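Local coordinates for ABC transporter periplasmic substrate-binding protein (Desulfovibrio alaskensis, PDB 5MY5) that binds tungstate in the periplasm with high selectivity and probably hands it to the membrane components of an ABC transporter for uptake, at residues V108-V119 with P208-G216; M176-A184 with T190-Y200. The protein carries 2 engineered substitutions. All blocks are in the same frame, centred on the assembly; numbering follows the deposited sequence.

Overall arrangement
Both contacts belong to the same lobe of the periplasmic binding protein and reach the same sheet, their centres about 12 Å apart. Contact 2 is nested in the chain between the two strands that contact 1 pairs. Contact 1, at the lobe's partly buried margin, is held by backbone hydrogen bonds and by aliphatic side chains on both faces, strand 210-214 pairing with the end of strand 100-112. Contact 2 lies deeper: helix 176-186 packs on strand 189-193 and helix 194-203 mainly through side chains, with no hydrogen bond between the two segments. Strand 189-193 pairs with strand 100-112. Between the contacts, Tyr197 OH probably bonds to Leu210 O, and Arg194 forms a salt bridge with Glu215.

Contact 1 of 2, residues V108-V119 with P208-G216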
ATOM      1  N   VAL A 108      -0.231   0.687  -9.769  1.00 15.94           N
ATOM      2  CA  VAL A 108      -0.364   0.979 -11.237  1.00 16.41           C
ATOM      3  C   VAL A 108       0.458  -0.003 -12.041  1.00 18.45           C
ATOM      4  O   VAL A 108       1.464  -0.567 -11.549  1.00 17.02           O
ATOM      5  CB  VAL A 108      -0.004   2.441 -11.542  1.00 17.68           C
ATOM      6  CG1 VAL A 108      -0.951   3.454 -10.803  1.00 19.20           C
ATOM      7  CG2 VAL A 108       1.361   2.715 -11.224  1.00 17.86           C
ATOM      8  N   ILE A 109       0.060  -0.225 -13.302  1.00 18.36           N
ATOM      9  CA  ILE A 109       0.951  -0.947 -14.233  1.00 18.59           C
ATOM     10  C   ILE A 109       1.614   0.055 -15.141  1.00 17.52           C
ATOM     11  O   ILE A 109       0.899   0.921 -15.705  1.00 19.38           O
ATOM     12  CB  ILE A 109       0.150  -2.018 -14.993  1.00 20.43           C
ATOM     13  CG1 ILE A 109      -0.464  -3.004 -13.949  1.00 22.07           C
ATOM     14  CG2 ILE A 109       1.053  -2.662 -16.006  1.00 19.72           C
ATOM     15  CD1 ILE A 109      -1.465  -3.870 -14.580  1.00 24.64           C
ATOM     16  N   ILE A 110       2.898  -0.058 -15.295  1.00 16.92           N
ATOM     17  CA  ILE A 110       3.734   0.872 -16.094  1.00 17.35           C
ATOM     18  C   ILE A 110       4.380   0.080 -17.188  1.00 20.40           C
ATOM     19  O   ILE A 110       4.486  -1.166 -17.132  1.00 18.54           O
ATOM     20  CB  ILE A 110       4.715   1.664 -15.273  1.00 19.16           C
ATOM     21  CG1 ILE A 110       5.866   0.782 -14.771  1.00 15.40           C
ATOM     22  CG2 ILE A 110       3.982   2.328 -14.151  1.00 17.42           C
ATOM     23  CD1 ILE A 110       6.908   1.441 -13.945  1.00 15.79           C
ATOM     24  N   GLY A 111       4.776   0.787 -18.250  1.00 17.81           N
ATOM     25  CA  GLY A 111       5.453   0.149 -19.373  1.00 19.85           C
ATOM     26  C   GLY A 111       6.030   1.201 -20.290  1.00 24.41           C
ATOM     27  O   GLY A 111       5.807   2.432 -20.045  1.00 21.46           O
ATOM     28  N   PRO A 112       6.719   0.776 -21.384  1.00 20.30           N
ATOM     29  CA  PRO A 112       7.212   1.743 -22.299  1.00 23.78           C
ATOM     30  C   PRO A 112       6.141   2.671 -22.836  1.00 23.47           C
ATOM     31  O   PRO A 112       5.000   2.282 -23.094  1.00 22.58           O
ATOM     32  CB  PRO A 112       7.903   0.894 -23.393  1.00 22.17           C
ATOM     33  CG  PRO A 112       8.158  -0.401 -22.752  1.00 21.92           C
ATOM     34  CD  PRO A 112       7.030  -0.590 -21.814  1.00 21.28           C
ATOM     35  N   ALA A 113       6.534   3.936 -23.033  1.00 25.26           N
ATOM     36  CA  ALA A 113       5.594   4.914 -23.623  1.00 30.45           C
ATOM     37  C   ALA A 113       4.979   4.410 -24.935  1.00 30.48           C
ATOM     38  O   ALA A 113       3.817   4.633 -25.184  1.00 32.21           O
ATOM     39  CB  ALA A 113       6.283   6.281 -23.854  1.00 31.63           C
ATOM     40  N   ALA A 114       5.775   3.679 -25.714  1.00 29.80           N
ATOM     41  CA  ALA A 114       5.306   3.121 -26.983  1.00 31.56           C
ATOM     42  C   ALA A 114       4.287   1.998 -26.796  1.00 37.16           C
ATOM     43  O   ALA A 114       3.518   1.672 -27.722  1.00 34.12           O
ATOM     44  CB  ALA A 114       6.481   2.612 -27.794  1.00 35.21           C
ATOM     45  N   ASP A 115       4.315   1.349 -25.620  1.00 32.79           N
ATOM     46  CA  ASP A 115       3.290   0.402 -25.233  1.00 25.16           C
ATOM     47  C   ASP A 115       3.108  -0.726 -26.250  1.00 26.07           C
ATOM     48  O   ASP A 115       2.042  -0.876 -26.896  1.00 24.18           O
ATOM     49  CB  ASP A 115       2.027   1.200 -25.018  1.00 22.48           C
ATOM     50  CG  ASP A 115       0.877   0.405 -24.513  1.00 22.14           C
ATOM     51  OD1 ASP A 115       1.031  -0.677 -23.948  1.00 21.99           O
ATOM     52  OD2 ASP A 115      -0.276   0.872 -24.549  1.00 24.65           O
ATOM     53  N   PRO A 116       4.127  -1.567 -26.380  1.00 25.15           N
ATOM     54  CA  PRO A 116       4.144  -2.558 -27.455  1.00 27.56           C
ATOM     55  C   PRO A 116       3.001  -3.567 -27.391  1.00 27.93           C
ATOM     56  O   PRO A 116       2.591  -4.068 -28.437  1.00 27.66           O
ATOM     57  CB  PRO A 116       5.544  -3.182 -27.344  1.00 30.39           C
ATOM     58  CG  PRO A 116       5.940  -2.935 -25.917  1.00 29.12           C
ATOM     59  CD  PRO A 116       5.366  -1.600 -25.578  1.00 28.23           C
ATOM     60  N   ALA A 117       2.401  -3.847 -26.217  1.00 23.49           N
ATOM     61  CA  ALA A 117       1.228  -4.684 -26.108  1.00 22.65           C
ATOM     62  C   ALA A 117      -0.088  -3.980 -26.287  1.00 23.40           C
ATOM     63  O   ALA A 117      -1.137  -4.626 -26.256  1.00 22.23           O
ATOM     64  CB  ALA A 117       1.247  -5.434 -24.729  1.00 24.33           C
ATOM     65  N   GLY A 118      -0.037  -2.651 -26.311  1.00 21.34           N
ATOM     66  CA  GLY A 118      -1.177  -1.784 -26.500  1.00 23.34           C
ATOM     67  C   GLY A 118      -2.200  -1.895 -25.420  1.00 23.58           C
ATOM     68  O   GLY A 118      -3.408  -2.042 -25.663  1.00 25.65           O
ATOM     69  N   VAL A 119      -1.712  -1.795 -24.167  1.00 21.38           N
ATOM     70  CA  VAL A 119      -2.640  -1.904 -23.040  1.00 21.94           C
ATOM     71  C   VAL A 119      -3.145  -0.593 -22.388  1.00 22.55           C
ATOM     72  O   VAL A 119      -3.966  -0.650 -21.479  1.00 22.49           O
ATOM     73  CB  VAL A 119      -2.024  -2.765 -21.906  1.00 21.88           C
ATOM     74  CG1 VAL A 119      -1.599  -4.093 -22.495  1.00 23.14           C
ATOM     75  CG2 VAL A 119      -0.892  -2.046 -21.198  1.00 23.49           C
ATOM     76  N   PRO A 208      10.714   9.720 -17.409  1.00 23.17           N
ATOM     77  CA  PRO A 208      11.207   8.345 -17.530  1.00 23.51           C
ATOM     78  C   PRO A 208      10.682   7.630 -18.798  1.00 24.10           C
ATOM     79  O   PRO A 208       9.624   7.981 -19.318  1.00 26.03           O
ATOM     80  CB  PRO A 208      10.599   7.687 -16.273  1.00 22.09           C
ATOM     81  CG  PRO A 208       9.291   8.388 -16.172  1.00 24.47           C
ATOM     82  CD  PRO A 208       9.613   9.842 -16.460  1.00 24.42           C
ATOM     83  N   PRO A 209      11.352   6.510 -19.182  1.00 23.45           N
ATOM     84  CA  PRO A 209      10.871   5.754 -20.310  1.00 25.54           C
ATOM     85  C   PRO A 209       9.657   4.926 -20.109  1.00 26.78           C
ATOM     86  O   PRO A 209       9.005   4.582 -21.059  1.00 27.97           O
ATOM     87  CB  PRO A 209      12.054   4.841 -20.650  1.00 23.96           C
ATOM     88  CG  PRO A 209      12.830   4.711 -19.349  1.00 23.94           C
ATOM     89  CD  PRO A 209      12.648   6.065 -18.709  1.00 24.95           C
ATOM     90  N   LEU A 210       9.314   4.629 -18.844  1.00 21.07           N
ATOM     91  CA  LEU A 210       8.142   3.874 -18.481  1.00 21.08           C
ATOM     92  C   LEU A 210       7.121   4.853 -17.944  1.00 20.91           C
ATOM     93  O   LEU A 210       7.456   5.707 -17.149  1.00 21.15           O
ATOM     94  CB  LEU A 210       8.471   2.867 -17.376  1.00 20.00           C
ATOM     95  CG  LEU A 210       9.543   1.842 -17.679  1.00 21.30           C
ATOM     96  CD1 LEU A 210       9.827   1.061 -16.422  1.00 22.13           C
ATOM     97  CD2 LEU A 210       9.174   0.967 -18.915  1.00 22.84           C
ATOM     98  N   LYS A 211       5.941   4.723 -18.459  1.00 18.22           N
ATOM     99  CA  LYS A 211       4.775   5.612 -18.160  1.00 22.36           C
ATOM    100  C   LYS A 211       3.698   4.796 -17.472  1.00 20.48           C
ATOM    101  O   LYS A 211       3.628   3.538 -17.637  1.00 19.25           O
ATOM    102  CB  LYS A 211       4.279   6.204 -19.500  1.00 24.25           C
ATOM    103  CG  LYS A 211       5.379   6.836 -20.319  1.00 27.17           C
ATOM    104  CD  LYS A 211       6.005   8.038 -19.644  1.00 28.96           C
ATOM    105  CE  LYS A 211       6.998   8.747 -20.580  1.00 37.15           C
ATOM    106  NZ  LYS A 211       7.822   9.824 -19.923  1.00 37.07           N
ATOM    107  N   ILE A 212       2.791   5.422 -16.739  1.00 20.31           N
ATOM    108  CA  ILE A 212       1.660   4.767 -16.198  1.00 20.30           C
ATOM    109  C   ILE A 212       0.689   4.444 -17.317  1.00 19.78           C
ATOM    110  O   ILE A 212       0.276   5.372 -18.057  1.00 23.44           O
ATOM    111  CB  ILE A 212       0.905   5.550 -15.083  1.00 20.50           C
ATOM    112  CG1 ILE A 212       1.856   5.779 -13.874  1.00 22.45           C
ATOM    113  CG2 ILE A 212      -0.403   4.874 -14.749  1.00 21.83           C
ATOM    114  CD1 ILE A 212       1.226   6.741 -12.876  1.00 23.20           C
ATOM    115  N   LEU A 213       0.395   3.180 -17.495  1.00 20.24           N
ATOM    116  CA  LEU A 213      -0.483   2.704 -18.560  1.00 19.85           C
ATOM    117  C   LEU A 213      -1.768   2.116 -18.101  1.00 23.60           C
ATOM    118  O   LEU A 213      -2.744   2.140 -18.827  1.00 28.44           O
ATOM    119  CB  LEU A 213       0.316   1.760 -19.459  1.00 19.75           C
ATOM    120  CG  LEU A 213       1.529   2.235 -20.190  1.00 20.24           C
ATOM    121  CD1 LEU A 213       2.360   1.176 -20.901  1.00 23.19           C
ATOM    122  CD2 LEU A 213       1.059   3.329 -21.206  1.00 22.57           C
ATOM    123  N   VAL A 214      -1.854   1.586 -16.869  1.00 19.95           N
ATOM    124  CA  VAL A 214      -3.088   1.077 -16.372  1.00 20.00           C
ATOM    125  C   VAL A 214      -3.224   1.577 -14.918  1.00 22.91           C
ATOM    126  O   VAL A 214      -2.298   1.356 -14.172  1.00 21.75           O
ATOM    127  CB  VAL A 214      -3.067  -0.483 -16.367  1.00 21.67           C
ATOM    128  CG1 VAL A 214      -4.330  -1.060 -15.822  1.00 20.19           C
ATOM    129  CG2 VAL A 214      -2.716  -1.026 -17.764  1.00 22.46           C
ATOM    130  N   GLU A 215      -4.358   2.204 -14.576  1.00 24.42           N
ATOM    131  CA  GLU A 215      -4.585   2.811 -13.239  1.00 22.77           C
ATOM    132  C   GLU A 215      -6.057   3.007 -13.043  1.00 27.65           C
ATOM    133  O   GLU A 215      -6.815   3.052 -14.042  1.00 25.25           O
ATOM    134  CB  GLU A 215      -3.781   4.143 -13.095  1.00 25.76           C
ATOM    135  CG  GLU A 215      -4.338   5.313 -13.951  1.00 28.11           C
ATOM    136  CD  GLU A 215      -3.580   6.614 -13.775  1.00 31.91           C
ATOM    137  OE1 GLU A 215      -3.065   6.909 -12.683  1.00 31.53           O
ATOM    138  OE2 GLU A 215      -3.462   7.383 -14.756  1.00 33.32           O
ATOM    139  N   GLY A 216      -6.517   3.112 -11.808  1.00 24.02           N
ATOM    140  CA  GLY A 216      -7.853   3.446 -11.440  1.00 25.36           C
ATOM    141  C   GLY A 216      -8.758   2.329 -11.136  1.00 24.72           C
ATOM    142  O   GLY A 216      -9.798   2.487 -10.476  1.00 28.81           O
TER
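Ile109 faces both Leu213 and Val214 across an antiparallel strand pair, a classic beta bulge. Its carbonyl oxygen takes two N-H groups: Leu213 N lies 2.9 Å from Ile109 O in the carbonyl plane, and Val214 N comes in tilted from that plane. Ile109 N returns a bond to Val214 O. Beyond the bulge, Gly111 and Lys211 form a hydrogen-bonded pair, with Lys211 N 2.8 Å from Gly111 O, and Ala113 N reaches Pro209 O as the strand gives way to a type I turn.

Apolar packing follows the register. Ile109 and Val214 lie side by side, CB to CB 3.8 Å, on the face covered by helix 124-133. Ile110, on the other face, sends CD1 at about a right angle against Leu210 CD1, while its CG2 meets Ile212 CG1. Leu213 occupies the extra bulge position: CD1 rests 3.6 Å from Gly111 CA, where the glycine leaves room, and also touches the Asp115 side chain.

Asp115 points CG away from its own N (chi1 -176°), which carries the carboxylate back toward Val119. Its OD1 is shared by Tyr189 OH and Val119 N, the latter 3.0 Å from Asp115 OD1 on the syn side.

Contact 2 of 2, residues M176-A184 with T190-Y200; sequences MLRTINVAA and TMTDRGTYIKY
Ile180 lays its CG2 methyl over the middle of the Tyr200 ring, a CH-pi contact with CG2 3.5 Å from the ring centroid and only 4° off the normal. The ring is a knob in a hole formed by Leu177, Ile180, Asn181 and Ala184 of the helix. The other branch of Ile180 reaches the strand-helix junction, its CD1 touching both Thr192 OG1 and Thr196 CG2.

Met176 fills the corner where strand 190-193 turns into helix 194-200. With CG anti to the backbone N (chi1 -162°) and bends further out, the chain sets CG 3.4 Å from Thr192 OG1, while CE curls back to 3.4 Å from Met191 O. Leu177 CD2 packs on Thr196 CG2, and at the far end Ala183 CB meets Thr190 CG2 at 3.9 Å.

One step outward, Asp193 is the N-cap of helix 194-200. Its OD2 accepts Thr196 N at 2.8 Å from above the carboxylate plane, and its OD1 takes Thr196 OG1 at 2.7 Å through the syn lone pair. That second bond fixes the threonine rotation and leaves its methyl toward Met176 and Leu177. Thr192 OG1 donates to Asp193 O, and Thr190 OG1 bonds Val139 O.

Thr190, Thr192 and Thr196 thus have their hydroxyls bonded away from helix 176-184, and methyl, methylene and ring carbons pack on one another and on oxygens such as Asp193 OD1 that already have partners.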
ATOM      1  N   MET A 176      11.424  -2.691  -5.153  1.00 17.30           N
ATOM      2  CA  MET A 176      10.597  -2.024  -6.161  1.00 15.95           C
ATOM      3  C   MET A 176      11.404  -1.219  -7.151  1.00 17.39           C
ATOM      4  O   MET A 176      11.194  -1.328  -8.410  1.00 18.94           O
ATOM      5  CB  MET A 176       9.480  -1.186  -5.552  1.00 17.49           C
ATOM      6  CG  MET A 176       8.371  -0.835  -6.475  1.00 16.32           C
ATOM      7  SD  MET A 176       7.325  -2.221  -6.920  1.00 18.75           S
ATOM      8  CE  MET A 176       7.992  -2.579  -8.555  1.00 20.53           C
ATOM      9  N   LEU A 177      12.331  -0.367  -6.691  1.00 19.19           N
ATOM     10  CA  LEU A 177      13.097   0.422  -7.627  1.00 19.85           C
ATOM     11  C   LEU A 177      13.939  -0.406  -8.567  1.00 17.38           C
ATOM     12  O   LEU A 177      13.970  -0.197  -9.813  1.00 17.70           O
ATOM     13  CB  LEU A 177      13.982   1.438  -6.846  1.00 20.12           C
ATOM     14  CG  LEU A 177      13.269   2.674  -6.342  1.00 25.71           C
ATOM     15  CD1 LEU A 177      14.250   3.452  -5.453  1.00 26.06           C
ATOM     16  CD2 LEU A 177      12.771   3.551  -7.518  1.00 27.88           C
ATOM     17  N   ARG A 178      14.553  -1.441  -8.069  1.00 17.60           N
ATOM     18  CA  ARG A 178      15.338  -2.327  -8.897  1.00 17.47           C
ATOM     19  C   ARG A 178      14.443  -3.001  -9.992  1.00 17.95           C
ATOM     20  O   ARG A 178      14.867  -3.199 -11.135  1.00 18.23           O
ATOM     21  CB  ARG A 178      16.011  -3.392  -8.109  1.00 17.18           C
ATOM     22  CG  ARG A 178      17.218  -2.915  -7.261  1.00 20.04           C
ATOM     23  CD  ARG A 178      18.382  -2.461  -8.144  1.00 20.81           C
ATOM     24  NE  ARG A 178      19.564  -2.342  -7.300  1.00 22.21           N
ATOM     25  CZ  ARG A 178      20.810  -2.023  -7.677  1.00 22.25           C
ATOM     26  NH1 ARG A 178      21.071  -1.655  -8.913  1.00 25.08           N
ATOM     27  NH2 ARG A 178      21.777  -2.017  -6.766  1.00 23.09           N
ATOM     28  N   THR A 179      13.273  -3.375  -9.597  1.00 17.17           N
ATOM     29  CA  THR A 179      12.382  -4.117 -10.492  1.00 17.68           C
ATOM     30  C   THR A 179      11.923  -3.172 -11.560  1.00 18.31           C
ATOM     31  O   THR A 179      11.806  -3.578 -12.735  1.00 17.27           O
ATOM     32  CB  THR A 179      11.248  -4.681  -9.644  1.00 15.84           C
ATOM     33  OG1 THR A 179      11.777  -5.675  -8.742  1.00 17.26           O
ATOM     34  CG2 THR A 179      10.110  -5.286 -10.453  1.00 17.17           C
ATOM     35  N   ILE A 180      11.624  -1.923 -11.204  1.00 17.37           N
ATOM     36  CA  ILE A 180      11.297  -0.909 -12.206  1.00 17.83           C
ATOM     37  C   ILE A 180      12.415  -0.793 -13.201  1.00 18.18           C
ATOM     38  O   ILE A 180      12.178  -0.728 -14.430  1.00 19.23           O
ATOM     39  CB  ILE A 180      11.000   0.418 -11.548  1.00 17.69           C
ATOM     40  CG1 ILE A 180       9.628   0.390 -10.919  1.00 18.53           C
ATOM     41  CG2 ILE A 180      11.036   1.553 -12.603  1.00 20.15           C
ATOM     42  CD1 ILE A 180       9.294   1.637 -10.064  1.00 21.09           C
ATOM     43  N   ASN A 181      13.651  -0.658 -12.724  1.00 17.50           N
ATOM     44  CA  ASN A 181      14.839  -0.587 -13.573  1.00 18.78           C
ATOM     45  C   ASN A 181      15.050  -1.776 -14.490  1.00 18.54           C
ATOM     46  O   ASN A 181      15.340  -1.575 -15.663  1.00 21.97           O
ATOM     47  CB  ASN A 181      16.067  -0.166 -12.787  1.00 21.95           C
ATOM     48  CG  ASN A 181      15.988   1.362 -12.451  1.00 25.09           C
ATOM     49  OD1 ASN A 181      16.062   2.163 -13.378  1.00 34.45           O
ATOM     50  ND2 ASN A 181      15.647   1.707 -11.280  1.00 30.00           N
ATOM     51  N   VAL A 182      14.704  -2.994 -14.032  1.00 20.52           N
ATOM     52  CA  VAL A 182      14.729  -4.100 -14.956  1.00 19.64           C
ATOM     53  C   VAL A 182      13.669  -4.016 -16.044  1.00 18.59           C
ATOM     54  O   VAL A 182      13.965  -4.228 -17.240  1.00 19.25           O
ATOM     55  CB  VAL A 182      14.589  -5.432 -14.212  1.00 20.35           C
ATOM     56  CG1 VAL A 182      14.401  -6.571 -15.224  1.00 19.88           C
ATOM     57  CG2 VAL A 182      15.774  -5.636 -13.269  1.00 19.40           C
ATOM     58  N   ALA A 183      12.457  -3.575 -15.709  1.00 18.16           N
ATOM     59  CA  ALA A 183      11.397  -3.368 -16.711  1.00 18.30           C
ATOM     60  C   ALA A 183      11.872  -2.300 -17.693  1.00 19.51           C
ATOM     61  O   ALA A 183      11.700  -2.489 -18.917  1.00 21.01           O
ATOM     62  CB  ALA A 183      10.106  -2.982 -16.080  1.00 17.99           C
ATOM     63  N   ALA A 184      12.562  -1.243 -17.220  1.00 18.74           N
ATOM     64  CA  ALA A 184      13.066  -0.249 -18.172  1.00 20.48           C
ATOM     65  C   ALA A 184      14.119  -0.805 -19.116  1.00 22.20           C
ATOM     66  O   ALA A 184      14.018  -0.569 -20.313  1.00 23.16           O
ATOM     67  CB  ALA A 184      13.594   0.971 -17.455  1.00 22.04           C
ATOM     68  N   THR A 190       5.455  -3.600 -15.715  1.00 14.70           N
ATOM     69  CA  THR A 190       5.604  -4.047 -14.303  1.00 15.44           C
ATOM     70  C   THR A 190       4.467  -3.372 -13.508  1.00 14.71           C
ATOM     71  O   THR A 190       3.978  -2.281 -13.845  1.00 18.45           O
ATOM     72  CB  THR A 190       6.995  -3.776 -13.757  1.00 17.82           C
ATOM     73  OG1 THR A 190       7.125  -4.473 -12.499  1.00 17.49           O
ATOM     74  CG2 THR A 190       7.263  -2.352 -13.491  1.00 17.78           C
ATOM     75  N   MET A 191       4.087  -3.992 -12.401  1.00 14.24           N
ATOM     76  CA  MET A 191       3.164  -3.396 -11.431  1.00 14.88           C
ATOM     77  C   MET A 191       4.036  -2.787 -10.306  1.00 16.04           C
ATOM     78  O   MET A 191       4.941  -3.466  -9.754  1.00 16.64           O
ATOM     79  CB  MET A 191       2.177  -4.411 -10.867  1.00 15.68           C
ATOM     80  CG  MET A 191       1.115  -3.815  -9.983  1.00 17.30           C
ATOM     81  SD  MET A 191       0.477  -4.885  -8.701  1.00 18.38           S
ATOM     82  CE  MET A 191       1.860  -4.826  -7.560  1.00 17.93           C
ATOM     83  N   THR A 192       3.684  -1.534  -9.957  1.00 14.36           N
ATOM     84  CA  THR A 192       4.368  -0.789  -8.861  1.00 16.59           C
ATOM     85  C   THR A 192       3.417  -0.073  -8.022  1.00 15.29           C
ATOM     86  O   THR A 192       2.326   0.234  -8.434  1.00 16.74           O
ATOM     87  CB  THR A 192       5.389   0.175  -9.436  1.00 15.60           C
ATOM     88  OG1 THR A 192       6.126   0.845  -8.389  1.00 16.97           O
ATOM     89  CG2 THR A 192       4.804   1.171 -10.332  1.00 16.47           C
ATOM     90  N   ASP A 193       3.795   0.159  -6.736  1.00 15.59           N
ATOM     91  CA  ASP A 193       2.983   1.140  -5.981  1.00 16.14           C
ATOM     92  C   ASP A 193       3.244   2.524  -6.699  1.00 15.67           C
ATOM     93  O   ASP A 193       4.312   2.757  -7.194  1.00 15.30           O
ATOM     94  CB  ASP A 193       3.423   1.200  -4.493  1.00 18.28           C
ATOM     95  CG  ASP A 193       4.859   1.536  -4.377  1.00 18.54           C
ATOM     96  OD1 ASP A 193       5.804   0.812  -4.792  1.00 20.20           O
ATOM     97  OD2 ASP A 193       5.096   2.650  -3.873  1.00 22.03           O
ATOM     98  N   ARG A 194       2.204   3.362  -6.589  1.00 16.09           N
ATOM     99  CA  ARG A 194       2.307   4.728  -7.167  1.00 15.87           C
ATOM    100  C   ARG A 194       3.392   5.535  -6.542  1.00 17.21           C
ATOM    101  O   ARG A 194       4.101   6.248  -7.277  1.00 18.48           O
ATOM    102  CB  ARG A 194       1.031   5.467  -7.080  1.00 16.79           C
ATOM    103  CG  ARG A 194       1.019   6.810  -7.874  1.00 18.72           C
ATOM    104  CD  ARG A 194      -0.340   7.484  -7.695  1.00 19.65           C
ATOM    105  NE  ARG A 194      -1.485   6.786  -8.285  1.00 18.05           N
ATOM    106  CZ  ARG A 194      -1.866   6.918  -9.559  1.00 19.17           C
ATOM    107  NH1 ARG A 194      -1.196   7.673 -10.419  1.00 20.08           N
ATOM    108  NH2 ARG A 194      -2.940   6.236  -9.974  1.00 20.08           N
ATOM    109  N   GLY A 195       3.580   5.440  -5.245  1.00 17.62           N
ATOM    110  CA  GLY A 195       4.607   6.231  -4.557  1.00 17.26           C
ATOM    111  C   GLY A 195       5.986   6.022  -5.151  1.00 17.77           C
ATOM    112  O   GLY A 195       6.722   6.935  -5.474  1.00 18.53           O
ATOM    113  N   THR A 196       6.394   4.737  -5.311  1.00 18.16           N
ATOM    114  CA  THR A 196       7.688   4.438  -5.871  1.00 16.42           C
ATOM    115  C   THR A 196       7.753   4.938  -7.343  1.00 17.90           C
ATOM    116  O   THR A 196       8.811   5.448  -7.710  1.00 19.17           O
ATOM    117  CB  THR A 196       8.012   2.939  -5.816  1.00 18.34           C
ATOM    118  OG1 THR A 196       7.932   2.461  -4.440  1.00 18.56           O
ATOM    119  CG2 THR A 196       9.369   2.678  -6.294  1.00 17.28           C
ATOM    120  N   TYR A 197       6.662   4.787  -8.111  1.00 16.44           N
ATOM    121  CA  TYR A 197       6.633   5.378  -9.430  1.00 16.91           C
ATOM    122  C   TYR A 197       6.936   6.917  -9.418  1.00 18.67           C
ATOM    123  O   TYR A 197       7.785   7.376 -10.198  1.00 19.03           O
ATOM    124  CB  TYR A 197       5.380   5.114 -10.217  1.00 16.50           C
ATOM    125  CG  TYR A 197       5.542   5.639 -11.604  1.00 20.20           C
ATOM    126  CD1 TYR A 197       6.377   4.978 -12.483  1.00 20.30           C
ATOM    127  CD2 TYR A 197       4.866   6.812 -12.040  1.00 21.25           C
ATOM    128  CE1 TYR A 197       6.560   5.497 -13.777  1.00 22.29           C
ATOM    129  CE2 TYR A 197       5.095   7.348 -13.279  1.00 21.23           C
ATOM    130  CZ  TYR A 197       5.915   6.694 -14.123  1.00 20.80           C
ATOM    131  OH  TYR A 197       6.042   7.166 -15.383  1.00 20.76           O
ATOM    132  N   ILE A 198       6.196   7.614  -8.579  1.00 16.49           N
ATOM    133  CA  ILE A 198       6.419   9.069  -8.434  1.00 18.22           C
ATOM    134  C   ILE A 198       7.926   9.360  -8.171  1.00 17.88           C
ATOM    135  O   ILE A 198       8.546  10.281  -8.795  1.00 19.62           O
ATOM    136  CB  ILE A 198       5.469   9.633  -7.368  1.00 19.06           C
ATOM    137  CG1 ILE A 198       4.036   9.653  -7.835  1.00 18.44           C
ATOM    138  CG2 ILE A 198       5.999  11.032  -6.925  1.00 20.00           C
ATOM    139  CD1 ILE A 198       3.077   9.826  -6.705  1.00 18.80           C
ATOM    140  N   LYS A 199       8.580   8.645  -7.252  1.00 17.95           N
ATOM    141  CA  LYS A 199       9.991   8.901  -6.952  1.00 20.85           C
ATOM    142  C   LYS A 199      10.860   8.560  -8.145  1.00 22.19           C
ATOM    143  O   LYS A 199      11.816   9.303  -8.481  1.00 24.50           O
ATOM    144  CB  LYS A 199      10.433   8.110  -5.675  1.00 21.01           C
ATOM    145  CG  LYS A 199       9.730   8.651  -4.414  1.00 24.75           C
ATOM    146  CD  LYS A 199      10.036   7.881  -3.127  1.00 26.84           C
ATOM    147  CE  LYS A 199       9.397   8.613  -1.917  1.00 34.41           C
ATOM    148  NZ  LYS A 199       9.203   7.774  -0.655  1.00 40.90           N
ATOM    149  N   TYR A 200      10.578   7.440  -8.794  1.00 20.50           N
ATOM    150  CA  TYR A 200      11.344   7.051  -9.981  1.00 20.25           C
ATOM    151  C   TYR A 200      11.187   8.110 -11.179  1.00 22.01           C
ATOM    152  O   TYR A 200      12.160   8.490 -11.822  1.00 22.52           O
ATOM    153  CB  TYR A 200      10.794   5.665 -10.462  1.00 20.53           C
ATOM    154  CG  TYR A 200      11.128   5.286 -11.881  1.00 20.64           C
ATOM    155  CD1 TYR A 200      12.425   4.927 -12.189  1.00 18.81           C
ATOM    156  CD2 TYR A 200      10.152   5.251 -12.912  1.00 20.18           C
ATOM    157  CE1 TYR A 200      12.813   4.638 -13.491  1.00 20.04           C
ATOM    158  CE2 TYR A 200      10.506   4.878 -14.184  1.00 21.20           C
ATOM    159  CZ  TYR A 200      11.812   4.566 -14.454  1.00 18.45           C
ATOM    160  OH  TYR A 200      11.986   4.258 -15.807  1.00 24.39           O
TER